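Local coordinates for exodeoxyribonuclease (Neisseria meningitidis, PDB 2JC5), which probably cleaves the DNA backbone at abasic sites as a metal-dependent AP endonuclease of the ExoA family in DNA repair, at residues I106-P111 and I144-D149; V122-L127 and P173-W178; W188-R193 and I220-V225. All blocks are in the same frame, centred on the assembly; numbering follows the deposited sequence. Where two conformers were deposited one is given.

Contact 1. Residues I106-P111 and I144-D149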
# COMPACT_ATOMS: atom_id res chain seq x y z
N ILE A 106 0.80 -6.66 -5.49
CA ILE A 106 0.50 -5.37 -6.06
C ILE A 106 0.97 -4.27 -5.13
O ILE A 106 0.97 -4.44 -3.90
CB ILE A 106 -1.01 -5.23 -6.31
CG1 ILE A 106 -1.40 -6.10 -7.51
CG2 ILE A 106 -1.44 -3.76 -6.52
CD1 ILE A 106 -2.75 -6.70 -7.43
N SER A 107 1.43 -3.18 -5.73
CA SER A 107 1.63 -1.93 -5.01
C SER A 107 0.61 -0.93 -5.56
O SER A 107 0.59 -0.67 -6.76
CB SER A 107 3.03 -1.39 -5.21
OG SER A 107 3.18 -0.26 -4.35
N LEU A 108 -0.22 -0.39 -4.65
CA LEU A 108 -1.36 0.44 -4.98
C LEU A 108 -1.29 1.76 -4.23
O LEU A 108 -1.07 1.76 -3.03
CB LEU A 108 -2.65 -0.27 -4.53
CG LEU A 108 -3.95 0.55 -4.62
CD1 LEU A 108 -4.37 0.78 -6.06
CD2 LEU A 108 -5.08 -0.13 -3.85
N TYR A 109 -1.49 2.87 -4.93
CA TYR A 109 -1.59 4.17 -4.31
C TYR A 109 -2.94 4.75 -4.71
O TYR A 109 -3.12 5.28 -5.82
CB TYR A 109 -0.46 5.08 -4.74
CG TYR A 109 -0.43 6.44 -4.08
CD1 TYR A 109 -0.83 6.62 -2.76
CD2 TYR A 109 -0.01 7.54 -4.77
CE1 TYR A 109 -0.80 7.85 -2.17
CE2 TYR A 109 0.01 8.78 -4.20
CZ TYR A 109 -0.37 8.94 -2.90
OH TYR A 109 -0.34 10.19 -2.32
N LEU A 110 -3.91 4.61 -3.81
CA LEU A 110 -5.28 5.04 -4.07
C LEU A 110 -5.37 6.57 -3.94
O LEU A 110 -4.74 7.13 -3.06
CB LEU A 110 -6.21 4.33 -3.10
CG LEU A 110 -7.67 4.16 -3.48
CD1 LEU A 110 -8.22 2.85 -2.89
CD2 LEU A 110 -8.46 5.37 -3.00
N PRO A 111 -6.07 7.26 -4.85
CA PRO A 111 -6.12 8.73 -4.78
C PRO A 111 -6.65 9.25 -3.44
O PRO A 111 -7.57 8.65 -2.86
CB PRO A 111 -7.12 9.10 -5.89
CG PRO A 111 -7.08 7.97 -6.83
CD PRO A 111 -6.85 6.75 -5.99
N ILE A 144 -2.76 -13.76 -3.81
CA ILE A 144 -2.54 -12.34 -4.12
C ILE A 144 -2.50 -11.49 -2.86
O ILE A 144 -3.34 -11.66 -1.96
CB ILE A 144 -3.63 -11.78 -5.06
CG1 ILE A 144 -3.76 -12.67 -6.30
CG2 ILE A 144 -3.28 -10.33 -5.47
CD1 ILE A 144 -4.83 -12.23 -7.26
N VAL A 145 -1.51 -10.60 -2.80
CA VAL A 145 -1.43 -9.57 -1.78
C VAL A 145 -1.52 -8.22 -2.48
O VAL A 145 -0.65 -7.91 -3.29
CB VAL A 145 -0.14 -9.66 -0.96
CG1 VAL A 145 -0.13 -8.60 0.17
CG2 VAL A 145 0.02 -11.06 -0.37
N VAL A 146 -2.55 -7.44 -2.14
CA VAL A 146 -2.66 -6.06 -2.62
C VAL A 146 -2.18 -5.14 -1.50
O VAL A 146 -2.90 -4.93 -0.51
CB VAL A 146 -4.10 -5.71 -3.06
CG1 VAL A 146 -4.13 -4.31 -3.68
CG2 VAL A 146 -4.62 -6.74 -4.07
N CYS A 147 -0.94 -4.67 -1.63
CA CYS A 147 -0.32 -3.77 -0.69
C CYS A 147 -0.57 -2.34 -1.09
O CYS A 147 -0.48 -2.00 -2.26
CB CYS A 147 1.19 -3.92 -0.71
SG CYS A 147 1.84 -5.40 -0.05
N GLY A 148 -0.80 -1.47 -0.11
CA GLY A 148 -0.57 -0.08 -0.37
C GLY A 148 -1.30 0.86 0.52
O GLY A 148 -1.75 0.50 1.61
N ASP A 149 -1.39 2.09 0.03
CA ASP A 149 -2.02 3.18 0.73
C ASP A 149 -3.39 3.34 0.09
O ASP A 149 -3.49 3.76 -1.06
CB ASP A 149 -1.18 4.43 0.58
CG ASP A 149 -1.80 5.66 1.20
OD1 ASP A 149 -2.91 5.60 1.76
OD2 ASP A 149 -1.15 6.74 1.13

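Contact 2. Residues V122-L127 and P173-W178. With BCN (bicine), chain C.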
# COMPACT_ATOMS: atom_id res chain seq x y z
N VAL A 122 -12.53 12.02 -8.20
CA VAL A 122 -11.55 11.08 -8.79
C VAL A 122 -11.41 9.85 -7.90
O VAL A 122 -11.38 8.72 -8.39
CB VAL A 122 -10.15 11.73 -9.02
CG1 VAL A 122 -9.10 10.68 -9.38
CG2 VAL A 122 -10.25 12.81 -10.09
N LYS A 123 -11.33 10.06 -6.58
CA LYS A 123 -11.18 8.97 -5.66
C LYS A 123 -12.37 8.02 -5.77
O LYS A 123 -12.19 6.82 -5.89
CB LYS A 123 -11.00 9.49 -4.23
CG LYS A 123 -10.81 8.44 -3.16
CD LYS A 123 -10.57 9.11 -1.82
CE LYS A 123 -10.17 8.14 -0.75
NZ LYS A 123 -10.11 8.75 0.63
N TYR A 124 -13.58 8.57 -5.77
CA TYR A 124 -14.76 7.70 -5.92
C TYR A 124 -14.79 6.99 -7.27
O TYR A 124 -15.15 5.83 -7.32
CB TYR A 124 -16.06 8.47 -5.72
CG TYR A 124 -16.42 8.74 -4.27
CD1 TYR A 124 -16.36 7.73 -3.32
CD2 TYR A 124 -16.88 10.00 -3.87
CE1 TYR A 124 -16.73 7.95 -2.00
CE2 TYR A 124 -17.26 10.23 -2.55
CZ TYR A 124 -17.17 9.20 -1.62
OH TYR A 124 -17.54 9.42 -0.31
N ARG A 125 -14.42 7.66 -8.36
CA ARG A 125 -14.33 6.98 -9.64
C ARG A 125 -13.26 5.86 -9.62
O ARG A 125 -13.45 4.80 -10.21
CB ARG A 125 -14.09 7.99 -10.77
CG ARG A 125 -15.31 8.87 -11.00
CD ARG A 125 -15.25 9.61 -12.32
NE ARG A 125 -14.23 10.65 -12.32
CZ ARG A 125 -13.02 10.55 -12.87
NH1 ARG A 125 -12.63 9.44 -13.49
NH2 ARG A 125 -12.18 11.58 -12.81
N PHE A 126 -12.15 6.08 -8.92
CA PHE A 126 -11.15 5.03 -8.77
C PHE A 126 -11.71 3.81 -8.02
O PHE A 126 -11.52 2.66 -8.42
CB PHE A 126 -9.95 5.58 -8.04
CG PHE A 126 -8.77 4.65 -8.01
CD1 PHE A 126 -8.72 3.57 -7.14
CD2 PHE A 126 -7.72 4.87 -8.87
CE1 PHE A 126 -7.63 2.71 -7.15
CE2 PHE A 126 -6.62 4.03 -8.88
CZ PHE A 126 -6.58 2.95 -8.01
N LEU A 127 -12.41 4.07 -6.93
CA LEU A 127 -13.04 2.99 -6.19
C LEU A 127 -13.95 2.16 -7.09
O LEU A 127 -13.96 0.94 -7.02
CB LEU A 127 -13.84 3.52 -4.99
CG LEU A 127 -13.14 4.29 -3.86
CD1 LEU A 127 -14.07 4.40 -2.63
CD2 LEU A 127 -11.79 3.69 -3.50
N PRO A 173 -18.67 7.92 5.15
CA PRO A 173 -19.50 6.73 5.17
C PRO A 173 -19.39 5.87 3.92
O PRO A 173 -19.26 4.66 4.01
CB PRO A 173 -20.91 7.29 5.34
CG PRO A 173 -20.72 8.56 6.02
CD PRO A 173 -19.41 9.12 5.57
N GLU A 174 -19.38 6.51 2.75
CA GLU A 174 -19.35 5.79 1.48
C GLU A 174 -18.02 5.07 1.29
O GLU A 174 -17.96 3.97 0.73
CB GLU A 174 -19.61 6.74 0.30
CG GLU A 174 -21.03 7.33 0.22
CD GLU A 174 -21.21 8.60 1.04
OE1 GLU A 174 -20.48 8.80 2.04
OE2 GLU A 174 -22.08 9.43 0.68
N GLU A 175 -16.95 5.70 1.76
CA GLU A 175 -15.62 5.11 1.68
C GLU A 175 -15.47 3.90 2.59
O GLU A 175 -14.93 2.87 2.19
CB GLU A 175 -14.58 6.15 2.06
CG GLU A 175 -14.46 7.29 1.06
CD GLU A 175 -13.50 8.35 1.52
OE1 GLU A 175 -13.41 8.58 2.74
OE2 GLU A 175 -12.85 8.98 0.67
N ARG A 176 -15.94 4.03 3.83
CA ARG A 176 -15.87 2.94 4.79
C ARG A 176 -16.71 1.76 4.30
O ARG A 176 -16.30 0.60 4.42
CB ARG A 176 -16.39 3.40 6.14
CG ARG A 176 -15.62 4.56 6.75
CD ARG A 176 -16.34 5.15 7.95
NE ARG A 176 -16.47 4.17 9.02
CZ ARG A 176 -17.15 4.37 10.15
NH1 ARG A 176 -17.78 5.53 10.37
NH2 ARG A 176 -17.21 3.41 11.06
N GLU A 177 -17.87 2.07 3.75
CA GLU A 177 -18.75 1.02 3.20
C GLU A 177 -18.04 0.27 2.08
O GLU A 177 -18.17 -0.94 1.97
CB GLU A 177 -20.08 1.59 2.70
CG GLU A 177 -21.06 0.52 2.20
N TRP A 178 -17.31 1.00 1.24
CA TRP A 178 -16.61 0.41 0.11
C TRP A 178 -15.55 -0.59 0.59
O TRP A 178 -15.50 -1.72 0.11
CB TRP A 178 -16.04 1.51 -0.80
CG TRP A 178 -15.42 0.99 -2.04
CD1 TRP A 178 -16.04 0.77 -3.25
CD2 TRP A 178 -14.05 0.61 -2.22
NE1 TRP A 178 -15.13 0.26 -4.15
CE2 TRP A 178 -13.91 0.16 -3.55
CE3 TRP A 178 -12.92 0.59 -1.38
CZ2 TRP A 178 -12.70 -0.29 -4.07
CZ3 TRP A 178 -11.72 0.15 -1.90
CH2 TRP A 178 -11.62 -0.30 -3.24
N1 BCN C . -6.23 11.49 4.04
C1 BCN C . -7.00 10.64 3.11
C2 BCN C . -7.51 11.40 1.91
O21 BCN C . -8.09 10.74 0.99
O22 BCN C . -7.34 12.63 1.86
C3 BCN C . -4.79 11.19 4.04
C4 BCN C . -4.10 12.06 3.01
O4 BCN C . -4.41 13.47 3.17
C5 BCN C . -6.80 11.41 5.43
C6 BCN C . -6.57 12.71 6.19
O6 BCN C . -6.76 13.85 5.35

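Contact 3. Residues W188-R193 and I220-V225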
# COMPACT_ATOMS: atom_id res chain seq x y z
N TRP A 188 -11.93 -10.46 0.44
CA TRP A 188 -10.53 -10.13 0.75
C TRP A 188 -10.33 -10.04 2.27
O TRP A 188 -11.23 -9.63 3.01
CB TRP A 188 -10.10 -8.83 0.09
CG TRP A 188 -9.97 -8.93 -1.39
CD1 TRP A 188 -10.96 -8.75 -2.30
CD2 TRP A 188 -8.81 -9.26 -2.12
NE1 TRP A 188 -10.48 -8.94 -3.57
CE2 TRP A 188 -9.15 -9.27 -3.48
CE3 TRP A 188 -7.50 -9.56 -1.76
CZ2 TRP A 188 -8.23 -9.53 -4.49
CZ3 TRP A 188 -6.57 -9.83 -2.76
CH2 TRP A 188 -6.95 -9.81 -4.11
N THR A 189 -9.14 -10.41 2.73
CA THR A 189 -8.80 -10.34 4.14
C THR A 189 -7.93 -9.11 4.39
O THR A 189 -6.88 -8.96 3.78
CB THR A 189 -8.03 -11.61 4.60
OG1 THR A 189 -8.89 -12.74 4.49
CG2 THR A 189 -7.52 -11.51 6.04
N ASP A 190 -8.35 -8.27 5.34
CA ASP A 190 -7.57 -7.15 5.83
C ASP A 190 -6.59 -7.77 6.82
O ASP A 190 -6.96 -8.12 7.94
CB ASP A 190 -8.55 -6.15 6.46
CG ASP A 190 -7.87 -5.01 7.16
OD1 ASP A 190 -6.63 -5.04 7.31
OD2 ASP A 190 -8.62 -4.08 7.56
N MET A 191 -5.35 -7.94 6.39
CA MET A 191 -4.46 -8.85 7.11
C MET A 191 -4.19 -8.39 8.53
O MET A 191 -4.18 -9.20 9.47
CB MET A 191 -3.16 -9.06 6.35
CG MET A 191 -2.53 -10.41 6.61
SD MET A 191 -3.54 -11.85 6.12
CE MET A 191 -4.19 -12.48 7.68
N TRP A 192 -3.95 -7.09 8.70
CA TRP A 192 -3.67 -6.55 10.02
C TRP A 192 -4.84 -6.80 10.98
O TRP A 192 -4.67 -7.26 12.12
CB TRP A 192 -3.39 -5.04 9.98
CG TRP A 192 -3.14 -4.51 11.34
CD1 TRP A 192 -4.05 -3.96 12.20
CD2 TRP A 192 -1.90 -4.59 12.06
NE1 TRP A 192 -3.43 -3.66 13.41
CE2 TRP A 192 -2.11 -4.02 13.34
CE3 TRP A 192 -0.62 -5.06 11.74
CZ2 TRP A 192 -1.11 -3.91 14.28
CZ3 TRP A 192 0.38 -4.94 12.68
CH2 TRP A 192 0.13 -4.39 13.95
N ARG A 193 -6.04 -6.45 10.54
CA ARG A 193 -7.20 -6.51 11.42
C ARG A 193 -7.55 -7.94 11.74
O ARG A 193 -8.04 -8.23 12.84
CB ARG A 193 -8.38 -5.80 10.77
CG ARG A 193 -9.63 -5.73 11.59
CD ARG A 193 -9.45 -5.12 12.94
NE ARG A 193 -8.92 -3.77 12.90
CZ ARG A 193 -7.86 -3.33 13.56
NH1 ARG A 193 -7.12 -4.12 14.34
NH2 ARG A 193 -7.50 -2.05 13.43
N ILE A 220 -4.43 3.60 7.26
CA ILE A 220 -4.86 3.73 5.86
C ILE A 220 -4.03 2.88 4.90
O ILE A 220 -4.34 2.85 3.71
CB ILE A 220 -4.91 5.21 5.41
CG1 ILE A 220 -3.55 5.89 5.60
CG2 ILE A 220 -6.03 5.95 6.16
CD1 ILE A 220 -3.48 7.31 5.00
N ASP A 221 -3.01 2.19 5.41
CA ASP A 221 -2.18 1.28 4.64
C ASP A 221 -2.60 -0.13 5.00
O ASP A 221 -2.87 -0.42 6.17
CB ASP A 221 -0.71 1.51 4.95
CG ASP A 221 -0.26 2.91 4.58
OD1 ASP A 221 0.12 3.13 3.40
OD2 ASP A 221 -0.28 3.81 5.45
N TYR A 222 -2.68 -0.99 3.99
CA TYR A 222 -3.20 -2.35 4.15
C TYR A 222 -2.38 -3.35 3.37
O TYR A 222 -1.76 -3.01 2.36
CB TYR A 222 -4.62 -2.49 3.59
CG TYR A 222 -5.70 -1.66 4.19
CD1 TYR A 222 -5.83 -0.31 3.88
CD2 TYR A 222 -6.64 -2.23 5.04
CE1 TYR A 222 -6.84 0.44 4.43
CE2 TYR A 222 -7.66 -1.47 5.57
CZ TYR A 222 -7.76 -0.14 5.25
OH TYR A 222 -8.80 0.60 5.78
N GLN A 223 -2.47 -4.60 3.80
CA GLN A 223 -2.23 -5.75 2.92
C GLN A 223 -3.55 -6.51 2.84
O GLN A 223 -3.99 -7.07 3.83
CB GLN A 223 -1.08 -6.62 3.47
CG GLN A 223 0.25 -5.88 3.43
CD GLN A 223 1.51 -6.75 3.58
OE1 GLN A 223 1.51 -7.96 3.33
NE2 GLN A 223 2.60 -6.11 3.95
N MET A 224 -4.20 -6.44 1.68
CA MET A 224 -5.42 -7.20 1.43
C MET A 224 -5.05 -8.51 0.76
O MET A 224 -4.34 -8.49 -0.24
CB MET A 224 -6.39 -6.43 0.53
CG MET A 224 -6.96 -5.17 1.16
SD MET A 224 -8.13 -5.57 2.48
CE MET A 224 -8.94 -3.98 2.66
N VAL A 225 -5.51 -9.64 1.30
CA VAL A 225 -4.97 -10.94 0.92
C VAL A 225 -6.09 -11.93 0.56
O VAL A 225 -7.18 -11.91 1.16
CB VAL A 225 -4.09 -11.50 2.09
CG1 VAL A 225 -3.36 -12.77 1.69
CG2 VAL A 225 -3.07 -10.44 2.54
O HOH W 1 -9.25 -13.57 1.88
O HOH W 2 -3.90 -4.80 6.59

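Contact 1. Residues I106-P111 and I144-D149
Ile106 and Val146 run alongside each other on one face of a parallel strand pair, and Ile106 CD1 rests 3.8 Å from Val146 CG2. With CG1 set beside its own backbone N (chi1 -73°), Ile106 also carries CD1 to the methyl CG2 of Ile144. At the other end, on the face that bears Cys147 and Ser107, the carboxylate of Asp149 packs beside the ring of Tyr109: Asp149 OD2 stands at the ring edge, 3.5 Å from Tyr109 CE1, with the two planes 44° apart. Five backbone bonds join the segments, from Ile106 N to Val145 O (2.9 Å) down to Leu110 N to Asp149 O (2.9 Å). Between them the chain turns a corner at Gly148, whose CA makes a CA-H...O contact of 3.3 Å with Leu108 O. The polar partner of Asp149 OD2 is Asn8 ND2, and both Tyr109 and Asp149 are predicted active-site residues, Asp149 as the proton donor or acceptor. Ser107 OG turns to Val34 O and Gln35 NE2. The two strands are the parallel pair of a beta-alpha-beta unit whose connecting helix 117-139 covers Ile106 and Leu108, while strand 2-8 packs on Val145 and Cys147 and strand 217-225 flanks 143-147.

Contact 2. Residues V122-L127 and P173-W178
Leu127 packs flat on the indole of Trp178: its CB lies over the face of the five-membered ring, 3.7 Å from the centroid and 16° off the normal, a CH-pi contact. The two methyls extend the cover, CD1 reaching Trp178 CG and CD2 lying 3.9 Å from Trp178 CZ3 of the six-membered ring. The indole nitrogen makes a weak, bent bond of 3.2 Å from Trp178 NE1 to Leu127 O. Deeper toward the ligand, Lys123 has CG anti to the backbone N (chi1 -179°) and a straight chain beyond it, ending in a salt bridge of 2.7 Å from NZ to Glu175 OE2, met from above the carboxylate plane. These segments belong to helices 117-139 and 173-184 of the DNase I-like fold, nearly parallel here at 21°, with axes 11.6 Å apart and the gap bridged by side chains. Bicine O21, 2.9 Å from Lys123 NZ, joins Glu175 OE2, Asn151 O and Ser169 OG as four acceptors sharing three N-H groups, while Glu175 is steadied by Gln120 and by the backbone N atoms of Gly170 and Leu172. Toward solvent the packing thins: Tyr124 OH comes 3.4 Å from CB of the exposed Glu174, and Tyr124 CE1 approaches Glu175 CG obliquely.

Contact 3. Residues W188-R193 and I220-V225
A short antiparallel beta pairing that runs straight into a helix joins residues 189-190 to the end of strand 217-225, within one sheet of the DNase I-like fold. Thr189 and Val225 form the hydrogen-bonded pair: Thr189 N gives a bond of 2.9 Å to Val225 O, in the carbonyl plane, and Val225 N returns one to Thr189 O. Asp190 and Met224 are the non-hydrogen-bonded pair that follows, and the sulfur of Met224 lies 3.7 Å from Asp190 CA. Met191 N then bonds to Gln223 O at 3.0 Å, already in the first turn of helix 191-195, for which Asp190 is the N-cap residue. Trp188 lies across the strand end, its CE3 3.6 Å from Val225 C and Val225 N at the ring edge. Met191 CB starts toward the strand, 3.3 Å from Gln223 O; the bent end of the chain leads off, though SD still touches Val225 CG2 at 3.9 Å. The Asp190 carboxylate packs at the edge of the Tyr222 ring, planes 59° apart, with Asp190 OD2 3.4 Å from Tyr222 CE2. The polar partner of that oxygen is Arg219 NH2, in a salt bridge, while Tyr222 OH bonds to Ile152 O and Trp188 NE1 donates to Leu134 O. Asp221, predicted to matter for catalysis and bonded to His247, places the start of the strand beside the active site. One water bridges Thr189 OG1 and Val225 O. A second donates a hydrogen bond to Asp190 OD1 at 2.8 Å and accepts from Trp192 N and Gln223 N, tying the helix start to the strand.

All three contacts are largely buried, but contact 2 lies farther out, about 16 Å from the centre of the chain, with an exposed margin at Glu174. Contacts 1 and 3 share a sheet, for strands 143-147 and 217-225 are neighbours in it: Val146 N lies 2.8 Å from Met224 O, a probable hydrogen bond, and Asp149 packs on Asp221. Both rely on backbone bonds, between parallel strands in contact 1 and antiparallel ones in contact 3, where waters also take part. Contact 2, between helices, is made by side chains apart from one weak bond to a backbone carbonyl. Helix 117-139 joins it to contact 1, with Phe126 packing on Leu108 and Pro111, whereas contacts 2 and 3 do not touch.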